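Local coordinates for Non-structural protein 3 (Porcine deltacoronavirus, PDB 6LN0) that is a multidomain coronavirus replicase protein whose macro domain probably binds ADP-ribose and whose papain-like protease domain probably cuts the viral polyprotein, at residues E4-P9 with T112-Y117; T12-V17 with V149-M154; V30-A35 with L87-P92; Q105-I110 with I119-A124; D136-A141 with Q160-L165. All coordinates share one frame; numbering follows the deposited sequence.

Contact 1. Residues E4-P9 with T112-Y117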
# COMPACT_ATOMS: atom_id res chain seq x y z
N GLU A 4 -5.10 -29.51 -37.75
CA GLU A 4 -5.13 -30.26 -36.49
C GLU A 4 -4.41 -29.54 -35.36
O GLU A 4 -4.56 -29.96 -34.20
CB GLU A 4 -4.53 -31.66 -36.68
CG GLU A 4 -3.06 -31.72 -37.07
CD GLU A 4 -2.85 -31.50 -38.56
OE1 GLU A 4 -1.72 -31.73 -39.06
OE2 GLU A 4 -3.83 -31.12 -39.24
N ALA A 5 -3.66 -28.47 -35.65
CA ALA A 5 -2.88 -27.75 -34.66
C ALA A 5 -3.66 -26.61 -33.99
O ALA A 5 -3.13 -25.98 -33.06
CB ALA A 5 -1.60 -27.20 -35.30
N ILE A 6 -4.87 -26.34 -34.44
CA ILE A 6 -5.60 -25.16 -34.01
C ILE A 6 -6.27 -25.43 -32.66
O ILE A 6 -6.87 -26.49 -32.45
CB ILE A 6 -6.63 -24.74 -35.08
CG1 ILE A 6 -7.43 -23.54 -34.59
CG2 ILE A 6 -7.58 -25.89 -35.40
CD1 ILE A 6 -6.64 -22.39 -34.21
N LYS A 7 -6.13 -24.48 -31.73
CA LYS A 7 -6.90 -24.49 -30.50
C LYS A 7 -7.52 -23.12 -30.29
O LYS A 7 -6.87 -22.10 -30.54
CB LYS A 7 -6.03 -24.87 -29.29
CG LYS A 7 -5.39 -26.22 -29.42
CD LYS A 7 -3.91 -26.14 -29.17
CE LYS A 7 -3.26 -27.51 -29.39
NZ LYS A 7 -3.38 -28.39 -28.19
N GLN A 8 -8.78 -23.10 -29.88
CA GLN A 8 -9.47 -21.83 -29.72
C GLN A 8 -8.84 -21.03 -28.58
O GLN A 8 -8.32 -21.60 -27.62
CB GLN A 8 -10.96 -22.04 -29.44
CG GLN A 8 -11.73 -22.68 -30.60
CD GLN A 8 -12.27 -24.07 -30.25
OE1 GLN A 8 -12.17 -24.51 -29.11
NE2 GLN A 8 -12.83 -24.75 -31.24
N PRO A 9 -8.83 -19.69 -28.71
CA PRO A 9 -8.23 -18.83 -27.68
C PRO A 9 -8.46 -19.24 -26.23
O PRO A 9 -9.49 -19.81 -25.87
CB PRO A 9 -8.87 -17.47 -27.98
CG PRO A 9 -8.93 -17.46 -29.50
CD PRO A 9 -9.11 -18.93 -29.94
N THR A 112 1.56 -16.18 -34.17
CA THR A 112 0.59 -15.53 -35.02
C THR A 112 -0.76 -16.22 -35.04
O THR A 112 -1.75 -15.59 -35.43
CB THR A 112 1.12 -15.45 -36.46
OG1 THR A 112 1.24 -16.78 -37.00
CG2 THR A 112 2.47 -14.78 -36.49
N GLU A 113 -0.83 -17.48 -34.63
CA GLU A 113 -2.01 -18.32 -34.76
C GLU A 113 -2.26 -18.99 -33.42
O GLU A 113 -1.35 -19.14 -32.61
CB GLU A 113 -1.81 -19.37 -35.85
CG GLU A 113 -1.20 -18.83 -37.13
CD GLU A 113 -2.21 -18.02 -37.94
OE1 GLU A 113 -1.85 -16.91 -38.41
OE2 GLU A 113 -3.35 -18.51 -38.10
N PRO A 114 -3.48 -19.39 -33.15
CA PRO A 114 -3.75 -19.99 -31.84
C PRO A 114 -3.43 -21.48 -31.83
O PRO A 114 -4.27 -22.34 -32.11
CB PRO A 114 -5.24 -19.69 -31.62
CG PRO A 114 -5.79 -19.59 -33.00
CD PRO A 114 -4.71 -19.13 -33.92
N ALA A 115 -2.17 -21.77 -31.51
CA ALA A 115 -1.60 -23.11 -31.50
C ALA A 115 -0.70 -23.23 -30.29
O ALA A 115 -0.38 -22.24 -29.62
CB ALA A 115 -0.81 -23.40 -32.78
N HIS A 116 -0.26 -24.46 -30.01
CA HIS A 116 0.70 -24.72 -28.95
C HIS A 116 2.11 -24.65 -29.52
O HIS A 116 2.51 -25.51 -30.31
CB HIS A 116 0.47 -26.08 -28.30
CG HIS A 116 1.62 -26.50 -27.43
ND1 HIS A 116 2.32 -27.67 -27.62
CD2 HIS A 116 2.22 -25.86 -26.39
CE1 HIS A 116 3.28 -27.76 -26.71
NE2 HIS A 116 3.24 -26.67 -25.96
N TYR A 117 2.87 -23.66 -29.09
CA TYR A 117 4.21 -23.42 -29.60
C TYR A 117 5.24 -24.01 -28.65
O TYR A 117 5.10 -23.94 -27.43
CB TYR A 117 4.45 -21.93 -29.76
CG TYR A 117 3.65 -21.30 -30.87
CD1 TYR A 117 4.15 -21.27 -32.17
CD2 TYR A 117 2.42 -20.72 -30.63
CE1 TYR A 117 3.43 -20.70 -33.20
CE2 TYR A 117 1.69 -20.15 -31.66
CZ TYR A 117 2.20 -20.13 -32.94
OH TYR A 117 1.49 -19.56 -33.97
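P114 is the residue that meets the N-terminal tail most squarely. It is the centre of an inverse gamma turn, which brings its carbonyl out toward residues 4-9, where K7 N donates to P114 O at 2.9 Å. This bond is the one hydrogen bond between the segments, and it is almost perfectly straight at 178° on the hydrogen. The pyrrolidine ring lies beside I6, the two side chains pointing the same way. P114 CB also touches P9 CD, loosely, at 4.3 Å. One residue on, the methyl of A115 touches the backbone of A5, A115 CB lying 3.5 Å from A5 O. H116 then meets the aliphatic part of K7: H116 CB and K7 CE are 4.1 Å apart, lying alongside each other. K7 CG stands anti to the carbonyl carbon (chi1 -59°), and two bends further along carry NZ on to a salt bridge with D27. The H116 ring leads away from the tail, CG anti to the backbone N (chi1 167°), and both its nitrogens are bonded, to S29 and T150. The contact thus sits where the tail leads into strand 10-17 and the connection from helix 99-110 enters strand 117-120, between strands 29-34 and 146-152.

Contact 2. Residues T12-V17 with V149-M154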
# COMPACT_ATOMS: atom_id res chain seq x y z
N THR A 12 -3.14 -17.04 -21.96
CA THR A 12 -1.83 -17.66 -22.14
C THR A 12 -1.22 -18.04 -20.81
O THR A 12 -1.20 -17.23 -19.87
CB THR A 12 -0.86 -16.75 -22.87
OG1 THR A 12 -0.43 -15.71 -21.99
CG2 THR A 12 -1.48 -16.17 -24.04
N LYS A 13 -0.70 -19.26 -20.74
CA LYS A 13 0.10 -19.71 -19.61
C LYS A 13 1.40 -20.28 -20.18
O LYS A 13 1.46 -21.43 -20.62
CB LYS A 13 -0.66 -20.71 -18.75
CG LYS A 13 -1.84 -20.06 -17.97
CD LYS A 13 -1.42 -18.78 -17.19
CE LYS A 13 -2.09 -18.67 -15.81
NZ LYS A 13 -3.25 -17.73 -15.79
N VAL A 14 2.42 -19.42 -20.19
CA VAL A 14 3.76 -19.77 -20.62
C VAL A 14 4.38 -20.76 -19.64
O VAL A 14 4.14 -20.69 -18.43
CB VAL A 14 4.60 -18.48 -20.70
CG1 VAL A 14 6.04 -18.78 -20.97
CG2 VAL A 14 4.02 -17.55 -21.73
N GLU A 15 5.17 -21.69 -20.16
CA GLU A 15 5.96 -22.58 -19.32
C GLU A 15 7.36 -22.71 -19.90
O GLU A 15 7.53 -22.82 -21.12
CB GLU A 15 5.29 -23.96 -19.17
CG GLU A 15 5.44 -24.89 -20.38
CD GLU A 15 4.28 -25.88 -20.52
OE1 GLU A 15 4.44 -27.06 -20.11
OE2 GLU A 15 3.20 -25.48 -21.02
N LEU A 16 8.36 -22.67 -19.03
CA LEU A 16 9.76 -22.73 -19.43
C LEU A 16 10.30 -24.08 -18.99
O LEU A 16 10.48 -24.32 -17.79
CB LEU A 16 10.56 -21.59 -18.82
CG LEU A 16 11.83 -21.26 -19.57
CD1 LEU A 16 12.12 -19.79 -19.43
CD2 LEU A 16 12.98 -22.07 -19.02
N VAL A 17 10.56 -24.95 -19.95
CA VAL A 17 10.92 -26.33 -19.67
C VAL A 17 12.42 -26.53 -19.86
O VAL A 17 13.08 -25.86 -20.68
CB VAL A 17 10.07 -27.28 -20.53
CG1 VAL A 17 10.58 -28.71 -20.48
CG2 VAL A 17 8.62 -27.23 -20.05
N VAL A 149 2.06 -22.29 -23.89
CA VAL A 149 3.28 -22.04 -24.67
C VAL A 149 4.49 -22.60 -23.93
O VAL A 149 4.60 -22.44 -22.71
CB VAL A 149 3.51 -20.54 -24.96
CG1 VAL A 149 4.74 -20.36 -25.82
CG2 VAL A 149 2.30 -19.94 -25.63
N THR A 150 5.41 -23.22 -24.66
CA THR A 150 6.54 -23.93 -24.07
C THR A 150 7.84 -23.38 -24.63
O THR A 150 8.09 -23.49 -25.84
CB THR A 150 6.44 -25.42 -24.38
OG1 THR A 150 5.30 -25.98 -23.72
CG2 THR A 150 7.70 -26.13 -23.92
N LEU A 151 8.66 -22.81 -23.77
CA LEU A 151 10.03 -22.48 -24.14
C LEU A 151 10.97 -23.54 -23.60
O LEU A 151 10.69 -24.21 -22.61
CB LEU A 151 10.47 -21.12 -23.62
CG LEU A 151 9.51 -19.95 -23.67
CD1 LEU A 151 8.83 -19.98 -22.35
CD2 LEU A 151 10.30 -18.67 -23.84
N VAL A 152 12.12 -23.65 -24.25
CA VAL A 152 13.05 -24.75 -24.03
C VAL A 152 14.44 -24.16 -23.86
O VAL A 152 14.87 -23.34 -24.68
CB VAL A 152 13.02 -25.76 -25.20
CG1 VAL A 152 14.10 -26.83 -24.99
CG2 VAL A 152 11.63 -26.38 -25.33
N THR A 153 15.15 -24.62 -22.82
CA THR A 153 16.38 -23.96 -22.43
C THR A 153 17.61 -24.89 -22.48
O THR A 153 18.35 -24.87 -23.47
CB THR A 153 16.18 -23.31 -21.04
OG1 THR A 153 17.39 -22.70 -20.59
CG2 THR A 153 15.63 -24.31 -19.98
N MET A 154 17.80 -25.72 -21.44
CA MET A 154 19.07 -26.42 -21.15
C MET A 154 20.18 -25.47 -20.67
O MET A 154 21.35 -25.66 -21.00
CB MET A 154 19.55 -27.24 -22.34
CG MET A 154 18.93 -28.60 -22.47
SD MET A 154 19.85 -29.45 -23.74
CE MET A 154 20.64 -28.08 -24.59
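The carboxylate of E15 presents one flat face to T150: the hydroxyl oxygen T150 OG1 lies over it, 3.4 Å from E15 CD. E15 OE2 has a salt bridge to R148, while T150 OG1 hydrogen-bonds to H116, so each polar group keeps a partner beyond the pair. E15 reaches this place because CG sits between its backbone N and carbonyl carbon (chi1 77°) and the chain then runs out extended over the neighbouring strand. On the face of the sheet that carries E15 and T150, V17 CG2 meets T150 CG2 at 4.1 Å. Flat too are the peptide groups, which join in the pattern of parallel strands: E15 N donates to V149 O at 2.7 Å, and E15 O accepts from L151 N at 2.9 Å. V17, two residues on, repeats this, its N bonded to L151 O at 2.8 Å and its O to T153 N. A weaker bond from V149 N to K13 O opens the series. Strand 10-17 is an outermost strand of the mixed six-stranded sheet of the macro domain, an alpha/beta/alpha sandwich, and 146-152 is its parallel neighbour. V14, L16, V149 and L151 lie on the opposite face of the sheet, where helices 131-141 and 158-165 bring F138 and W162 against them. L151 CD1 lies against V14 CG1 here, and farther along L16 CD2 meets T153 CG2 at about a right angle, 3.6 Å apart.

Contact 3. Residues V30-A35 with L87-P92; sequences VLVNPA and LHVVPP
N33 reaches across to the neighbouring strand and to the ring of H88, and its side chain can be followed outward atom by atom. CG stands anti to the backbone N (chi1 -180°), which lifts the amide up from the sheet beside the imidazole. N33 CB lies 3.6 Å from L87 O and also touches H88 CD2. N33 CG is 4.0 Å from the same ring carbon, and OD1 is hardly farther from it. The amide and ring planes are 30° apart. At the tip, ND2 turns to N41, while the ring nitrogens of H88 bond to L71 and Y57. The opposite face of the sheet is apolar: V32 CG1 meets V89 CG2 at 3.8 Å, and P34 CB meets P91 CG at 3.9 Å. Four backbone bonds hold the parallel pair in register. L87 N donates to L31 O, N33 N to L87 O at 2.7 Å, V89 N to N33 O at 3.3 Å, and A35 N to V89 O at 3.0 Å. These are two adjacent strands of the macro-domain sheet, and the N-P-A sequence ending the first probably corresponds to the asparagine-containing segment that borders the ADP-ribose pocket in related macro domains. On this strand the bonds use L31, N33 and A35, bypassing P34, so proline's missing N-H is not needed, and N33 ND2 and both H88 ring nitrogens find partners outside the pair.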
# COMPACT_ATOMS: atom_id res chain seq x y z
N VAL A 30 3.33 -26.68 -32.79
CA VAL A 30 4.21 -26.03 -33.74
C VAL A 30 5.58 -25.98 -33.09
O VAL A 30 5.78 -25.30 -32.08
CB VAL A 30 3.73 -24.62 -34.10
CG1 VAL A 30 4.80 -23.89 -34.92
CG2 VAL A 30 2.42 -24.72 -34.86
N LEU A 31 6.52 -26.74 -33.64
CA LEU A 31 7.88 -26.76 -33.13
C LEU A 31 8.68 -25.74 -33.90
O LEU A 31 8.79 -25.84 -35.13
CB LEU A 31 8.48 -28.16 -33.28
CG LEU A 31 9.93 -28.34 -32.88
CD1 LEU A 31 10.07 -28.21 -31.37
CD2 LEU A 31 10.41 -29.71 -33.35
N VAL A 32 9.22 -24.74 -33.20
CA VAL A 32 10.01 -23.70 -33.84
C VAL A 32 11.46 -24.16 -33.98
O VAL A 32 12.06 -24.70 -33.05
CB VAL A 32 9.95 -22.37 -33.06
CG1 VAL A 32 10.71 -21.32 -33.83
CG2 VAL A 32 8.51 -21.90 -32.86
N ASN A 33 12.03 -23.90 -35.15
CA ASN A 33 13.40 -24.29 -35.49
C ASN A 33 14.23 -23.04 -35.75
O ASN A 33 14.02 -22.37 -36.78
CB ASN A 33 13.42 -25.21 -36.71
CG ASN A 33 14.83 -25.66 -37.11
OD1 ASN A 33 15.72 -24.85 -37.39
ND2 ASN A 33 15.02 -26.98 -37.17
N PRO A 34 15.16 -22.69 -34.88
CA PRO A 34 15.97 -21.49 -35.10
C PRO A 34 17.12 -21.81 -36.05
O PRO A 34 18.06 -22.52 -35.71
CB PRO A 34 16.47 -21.14 -33.69
CG PRO A 34 15.68 -22.03 -32.75
CD PRO A 34 15.41 -23.27 -33.56
N ALA A 35 17.03 -21.27 -37.27
CA ALA A 35 17.73 -21.81 -38.41
C ALA A 35 18.53 -20.71 -39.09
O ALA A 35 18.42 -19.53 -38.77
CB ALA A 35 16.74 -22.42 -39.42
N LEU A 87 8.31 -24.82 -37.81
CA LEU A 87 8.37 -23.45 -38.30
C LEU A 87 9.82 -22.98 -38.22
O LEU A 87 10.47 -23.16 -37.19
CB LEU A 87 7.43 -22.56 -37.46
CG LEU A 87 7.32 -21.06 -37.70
CD1 LEU A 87 7.09 -20.75 -39.15
CD2 LEU A 87 6.20 -20.47 -36.82
N HIS A 88 10.32 -22.40 -39.30
CA HIS A 88 11.72 -22.01 -39.40
C HIS A 88 11.82 -20.50 -39.41
O HIS A 88 11.16 -19.85 -40.23
CB HIS A 88 12.38 -22.55 -40.68
CG HIS A 88 12.29 -24.03 -40.83
ND1 HIS A 88 11.12 -24.67 -41.16
CD2 HIS A 88 13.23 -25.00 -40.68
CE1 HIS A 88 11.34 -25.98 -41.22
NE2 HIS A 88 12.60 -26.20 -40.93
N VAL A 89 12.67 -19.96 -38.54
CA VAL A 89 12.95 -18.53 -38.51
C VAL A 89 14.43 -18.29 -38.26
O VAL A 89 15.09 -19.06 -37.55
CB VAL A 89 12.10 -17.83 -37.44
CG1 VAL A 89 10.69 -17.73 -37.94
CG2 VAL A 89 12.17 -18.63 -36.15
N VAL A 90 14.94 -17.21 -38.84
CA VAL A 90 16.36 -16.87 -38.78
C VAL A 90 16.59 -15.85 -37.67
O VAL A 90 16.29 -14.66 -37.85
CB VAL A 90 16.84 -16.34 -40.14
CG1 VAL A 90 18.34 -16.10 -40.12
CG2 VAL A 90 16.47 -17.31 -41.24
N PRO A 91 17.09 -16.26 -36.51
CA PRO A 91 17.38 -15.29 -35.46
C PRO A 91 18.40 -14.26 -35.95
O PRO A 91 19.22 -14.56 -36.83
CB PRO A 91 17.96 -16.14 -34.32
CG PRO A 91 17.52 -17.54 -34.62
CD PRO A 91 17.43 -17.64 -36.10
N PRO A 92 18.36 -13.05 -35.41
CA PRO A 92 19.48 -12.14 -35.63
C PRO A 92 20.70 -12.65 -34.88
O PRO A 92 20.58 -13.35 -33.86
CB PRO A 92 18.98 -10.82 -35.05
CG PRO A 92 18.09 -11.27 -33.94
CD PRO A 92 17.40 -12.51 -34.44

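Contact 4. Residues Q105-I110 with I119-A124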
# COMPACT_ATOMS: atom_id res chain seq x y z
N GLN A 105 10.86 -8.80 -33.46
CA GLN A 105 10.15 -9.14 -34.68
C GLN A 105 10.38 -10.60 -35.09
O GLN A 105 9.73 -11.07 -36.03
CB GLN A 105 10.54 -8.19 -35.81
CG GLN A 105 10.03 -6.74 -35.61
CD GLN A 105 8.57 -6.55 -36.00
OE1 GLN A 105 8.02 -7.32 -36.79
NE2 GLN A 105 7.92 -5.53 -35.43
N ALA A 106 11.27 -11.33 -34.39
CA ALA A 106 11.36 -12.76 -34.63
C ALA A 106 10.26 -13.51 -33.89
O ALA A 106 9.63 -14.41 -34.46
CB ALA A 106 12.73 -13.29 -34.23
N TYR A 107 10.00 -13.15 -32.64
CA TYR A 107 8.93 -13.81 -31.90
C TYR A 107 7.56 -13.38 -32.42
O TYR A 107 6.61 -14.18 -32.39
CB TYR A 107 9.05 -13.51 -30.42
CG TYR A 107 10.24 -14.13 -29.76
CD1 TYR A 107 11.44 -13.46 -29.69
CD2 TYR A 107 10.15 -15.39 -29.18
CE1 TYR A 107 12.53 -14.02 -29.07
CE2 TYR A 107 11.23 -15.97 -28.56
CZ TYR A 107 12.42 -15.27 -28.50
OH TYR A 107 13.52 -15.84 -27.88
N LYS A 108 7.43 -12.12 -32.83
CA LYS A 108 6.23 -11.67 -33.54
C LYS A 108 6.00 -12.53 -34.76
O LYS A 108 4.88 -12.94 -35.06
CB LYS A 108 6.36 -10.20 -33.95
CG LYS A 108 5.03 -9.49 -34.20
CD LYS A 108 5.15 -8.35 -35.24
CE LYS A 108 3.79 -7.70 -35.53
NZ LYS A 108 3.16 -8.19 -36.79
N SER A 109 7.09 -12.83 -35.47
CA SER A 109 7.04 -13.66 -36.65
C SER A 109 6.55 -15.07 -36.35
O SER A 109 6.02 -15.73 -37.25
CB SER A 109 8.44 -13.67 -37.27
OG SER A 109 8.59 -14.73 -38.17
N ILE A 110 6.68 -15.52 -35.11
CA ILE A 110 6.36 -16.90 -34.75
C ILE A 110 4.93 -17.02 -34.25
O ILE A 110 4.19 -17.93 -34.65
CB ILE A 110 7.36 -17.38 -33.68
CG1 ILE A 110 8.73 -17.65 -34.29
CG2 ILE A 110 6.81 -18.60 -32.90
CD1 ILE A 110 9.81 -17.83 -33.25
N ILE A 119 9.28 -23.50 -28.19
CA ILE A 119 10.28 -22.58 -28.71
C ILE A 119 11.59 -22.73 -27.94
O ILE A 119 11.66 -22.43 -26.74
CB ILE A 119 9.78 -21.13 -28.67
CG1 ILE A 119 8.33 -21.05 -29.16
CG2 ILE A 119 10.64 -20.23 -29.51
CD1 ILE A 119 7.91 -19.65 -29.57
N PRO A 120 12.64 -23.24 -28.58
CA PRO A 120 14.00 -22.99 -28.08
C PRO A 120 14.25 -21.49 -28.02
O PRO A 120 14.01 -20.77 -28.99
CB PRO A 120 14.90 -23.67 -29.12
CG PRO A 120 13.99 -23.92 -30.33
CD PRO A 120 12.64 -24.16 -29.73
N ILE A 121 14.73 -21.02 -26.86
CA ILE A 121 15.02 -19.60 -26.72
C ILE A 121 15.97 -19.18 -27.82
O ILE A 121 16.97 -19.85 -28.10
CB ILE A 121 15.59 -19.31 -25.33
CG1 ILE A 121 14.55 -19.64 -24.27
CG2 ILE A 121 16.02 -17.86 -25.22
CD1 ILE A 121 15.15 -19.90 -22.94
N LEU A 122 15.63 -18.09 -28.51
CA LEU A 122 16.39 -17.65 -29.67
C LEU A 122 17.68 -16.99 -29.22
O LEU A 122 17.77 -16.41 -28.13
CB LEU A 122 15.57 -16.67 -30.52
CG LEU A 122 14.14 -17.03 -30.93
CD1 LEU A 122 13.63 -16.04 -31.98
CD2 LEU A 122 14.02 -18.48 -31.45
N GLY A 123 18.71 -17.10 -30.06
CA GLY A 123 19.98 -16.48 -29.74
C GLY A 123 20.86 -17.27 -28.81
O GLY A 123 21.61 -16.68 -28.02
N ALA A 124 20.80 -18.60 -28.87
CA ALA A 124 21.82 -19.41 -28.22
C ALA A 124 23.04 -19.53 -29.13
O ALA A 124 23.02 -19.17 -30.31
CB ALA A 124 21.26 -20.78 -27.84
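A106 opens the contact, its methyl CB resting 3.7 Å from L122 CD1. The next residue, Y107, carries most of it. CG is anti to the carbonyl carbon (chi1 -68°), and the ring reaches out from the helix to meet L122, which comes from the opposite direction. L122 CD1 sits over one face of the ring, 3.9 Å from its centroid and 20° off the normal, a CH-pi contact displaced toward the rim. Nearer the hydroxyl, L122 CG is 3.5 Å from Y107 CZ. The phenol oxygen goes to the backbone, accepting from L122 N at 3.1 Å with 160° on the hydrogen, so the bond and the leucine side chain together fix where the ring lies. Helix 131-141 also packs on this tyrosine, through S134, A137 and A141. The setting is a beta-alpha-beta crossover of the macro-domain sheet: strand 83-89 leads into helix 99-110, which returns the chain to strand 117-120, with strand 29-34 lying between the two strands. One turn beyond A106, I110 looks back at the start of 119-124. Its branch methyl CG2 meets I119 CD1 at 3.7 Å, the two isoleucines sliding past each other in opposite directions. I110 CD1 reaches L122 CD1 more loosely, at 4.4 Å, and V32 of the sheet lies against both I110 and I119.

Contact 5. Residues D136-A141 with Q160-L165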
# COMPACT_ATOMS: atom_id res chain seq x y z
N ASP A 136 12.92 -11.35 -22.90
CA ASP A 136 12.17 -10.10 -22.82
C ASP A 136 11.47 -9.77 -24.13
O ASP A 136 10.30 -9.37 -24.14
CB ASP A 136 13.10 -8.95 -22.39
CG ASP A 136 12.36 -7.62 -22.22
OD1 ASP A 136 11.37 -7.57 -21.45
OD2 ASP A 136 12.79 -6.63 -22.87
N ALA A 137 12.19 -9.93 -25.26
CA ALA A 137 11.55 -9.80 -26.56
C ALA A 137 10.31 -10.68 -26.64
O ALA A 137 9.28 -10.28 -27.19
CB ALA A 137 12.53 -10.15 -27.68
N PHE A 138 10.39 -11.87 -26.04
CA PHE A 138 9.30 -12.83 -26.18
C PHE A 138 8.06 -12.37 -25.42
O PHE A 138 6.94 -12.47 -25.95
CB PHE A 138 9.75 -14.21 -25.69
CG PHE A 138 8.62 -15.12 -25.34
CD1 PHE A 138 7.87 -15.73 -26.33
CD2 PHE A 138 8.31 -15.38 -24.02
CE1 PHE A 138 6.83 -16.59 -26.01
CE2 PHE A 138 7.28 -16.23 -23.68
CZ PHE A 138 6.53 -16.84 -24.68
N ARG A 139 8.22 -11.88 -24.19
CA ARG A 139 7.05 -11.40 -23.46
C ARG A 139 6.47 -10.15 -24.12
O ARG A 139 5.25 -9.97 -24.15
CB ARG A 139 7.37 -11.16 -21.99
CG ARG A 139 8.77 -10.62 -21.72
CD ARG A 139 9.11 -10.64 -20.22
NE ARG A 139 7.94 -10.34 -19.40
CZ ARG A 139 7.59 -9.12 -19.02
NH1 ARG A 139 8.31 -8.06 -19.38
NH2 ARG A 139 6.50 -8.96 -18.27
N LYS A 140 7.32 -9.31 -24.72
CA LYS A 140 6.81 -8.17 -25.49
C LYS A 140 5.99 -8.62 -26.70
O LYS A 140 5.08 -7.89 -27.14
CB LYS A 140 7.97 -7.27 -25.94
CG LYS A 140 8.46 -6.28 -24.89
CD LYS A 140 9.66 -5.49 -25.41
CE LYS A 140 10.26 -4.60 -24.33
NZ LYS A 140 11.73 -4.39 -24.57
N ALA A 141 6.28 -9.80 -27.26
CA ALA A 141 5.60 -10.25 -28.47
C ALA A 141 4.48 -11.24 -28.20
O ALA A 141 3.56 -11.36 -29.03
CB ALA A 141 6.59 -10.87 -29.45
N GLN A 160 15.55 -18.51 -13.73
CA GLN A 160 15.60 -17.29 -12.93
C GLN A 160 15.43 -16.04 -13.80
O GLN A 160 14.61 -15.16 -13.49
CB GLN A 160 16.90 -17.17 -12.14
CG GLN A 160 16.94 -18.04 -10.90
CD GLN A 160 18.08 -19.03 -10.95
OE1 GLN A 160 19.23 -18.66 -11.20
NE2 GLN A 160 17.77 -20.30 -10.71
N VAL A 161 16.22 -15.94 -14.88
CA VAL A 161 16.09 -14.81 -15.79
C VAL A 161 14.64 -14.63 -16.20
O VAL A 161 14.14 -13.51 -16.35
CB VAL A 161 17.01 -15.01 -17.01
CG1 VAL A 161 16.85 -13.88 -18.01
CG2 VAL A 161 18.46 -15.11 -16.56
N TRP A 162 13.91 -15.75 -16.35
CA TRP A 162 12.49 -15.68 -16.67
C TRP A 162 11.70 -15.15 -15.48
O TRP A 162 10.92 -14.20 -15.62
CB TRP A 162 11.98 -17.06 -17.09
CG TRP A 162 10.51 -17.12 -17.43
CD1 TRP A 162 9.57 -17.93 -16.86
CD2 TRP A 162 9.83 -16.36 -18.43
NE1 TRP A 162 8.34 -17.71 -17.43
CE2 TRP A 162 8.47 -16.75 -18.40
CE3 TRP A 162 10.22 -15.37 -19.34
CZ2 TRP A 162 7.51 -16.18 -19.24
CZ3 TRP A 162 9.27 -14.82 -20.18
CH2 TRP A 162 7.94 -15.22 -20.13
N ASP A 163 11.90 -15.74 -14.31
CA ASP A 163 11.16 -15.34 -13.12
C ASP A 163 11.36 -13.86 -12.79
O ASP A 163 10.41 -13.17 -12.41
CB ASP A 163 11.57 -16.22 -11.95
CG ASP A 163 10.56 -16.21 -10.83
OD1 ASP A 163 9.45 -15.65 -11.04
OD2 ASP A 163 10.86 -16.77 -9.75
N ALA A 164 12.58 -13.34 -12.96
CA ALA A 164 12.84 -11.93 -12.67
C ALA A 164 12.10 -11.02 -13.64
O ALA A 164 11.50 -10.03 -13.23
CB ALA A 164 14.35 -11.66 -12.72
N LEU A 165 12.13 -11.35 -14.94
CA LEU A 165 11.50 -10.53 -15.96
C LEU A 165 9.99 -10.43 -15.79
O LEU A 165 9.38 -9.55 -16.40
CB LEU A 165 11.84 -11.08 -17.34
CG LEU A 165 13.14 -10.54 -17.93
CD1 LEU A 165 13.57 -11.38 -19.12
CD2 LEU A 165 12.98 -9.09 -18.32
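L165 and W162 of helix 158-165 lie against D136, F138 and R139 of helix 131-141, two helices on the same side of the macro-domain sheet, with strand 146-152 between them in the chain. Their local axes cross at -46° and come no closer than 11.1 Å, so side chains bridge the gap. L165 supplies the aliphatic contacts: both its methyls lie 4.1 Å from D136 CB, and L165 CB touches R139 CD at 4.0 Å. The aromatic part is F138 with W162. Their rings are tilted by 48°, with F138 CE2 3.7 Å from W162 CH2, and W162 CZ3 lies at the edge of the phenyl ring, in its plane. V14 of strand 10-17 packs on both rings, tying the pair to the sheet. The charged part stays within 136-141 and edges the contact: K140 NZ holds D136 OD2 at 3.0 Å, and R139 NH1 reaches D136 OD1 in a long salt bridge of 3.7 Å. R139 gets there by a fold, CG set between the backbone N and the carbonyl carbon (chi1 36°) and the chain bent again at chi3. Its guanidinium thus has D136 OD1 in plane at its edge, at long range, and lays a face on the other helix, where L165 O sits over the centre, 3.2 Å from R139 CZ, without a hydrogen bond.

Contacts 2 and 3 both pair parallel strands of one sheet, contact 2 at its outer edge and contact 3 farther in, and both depend on backbone bonds. Contact 4 is the most buried, a helix laid on the sheet by apolar side chains and a single tyrosine bond. Contact 5 is at the surface on that same side, mixing aromatic and charged groups. Its aromatic pair rests on the strands of contact 2, and it joins contact 4 where Y107 meets F138. Contact 1 lies at the end of the strands, mostly loop against loop with one bond. H116 and Y117 tie it to T150 of contact 2, and H116 to V30 of contact 3.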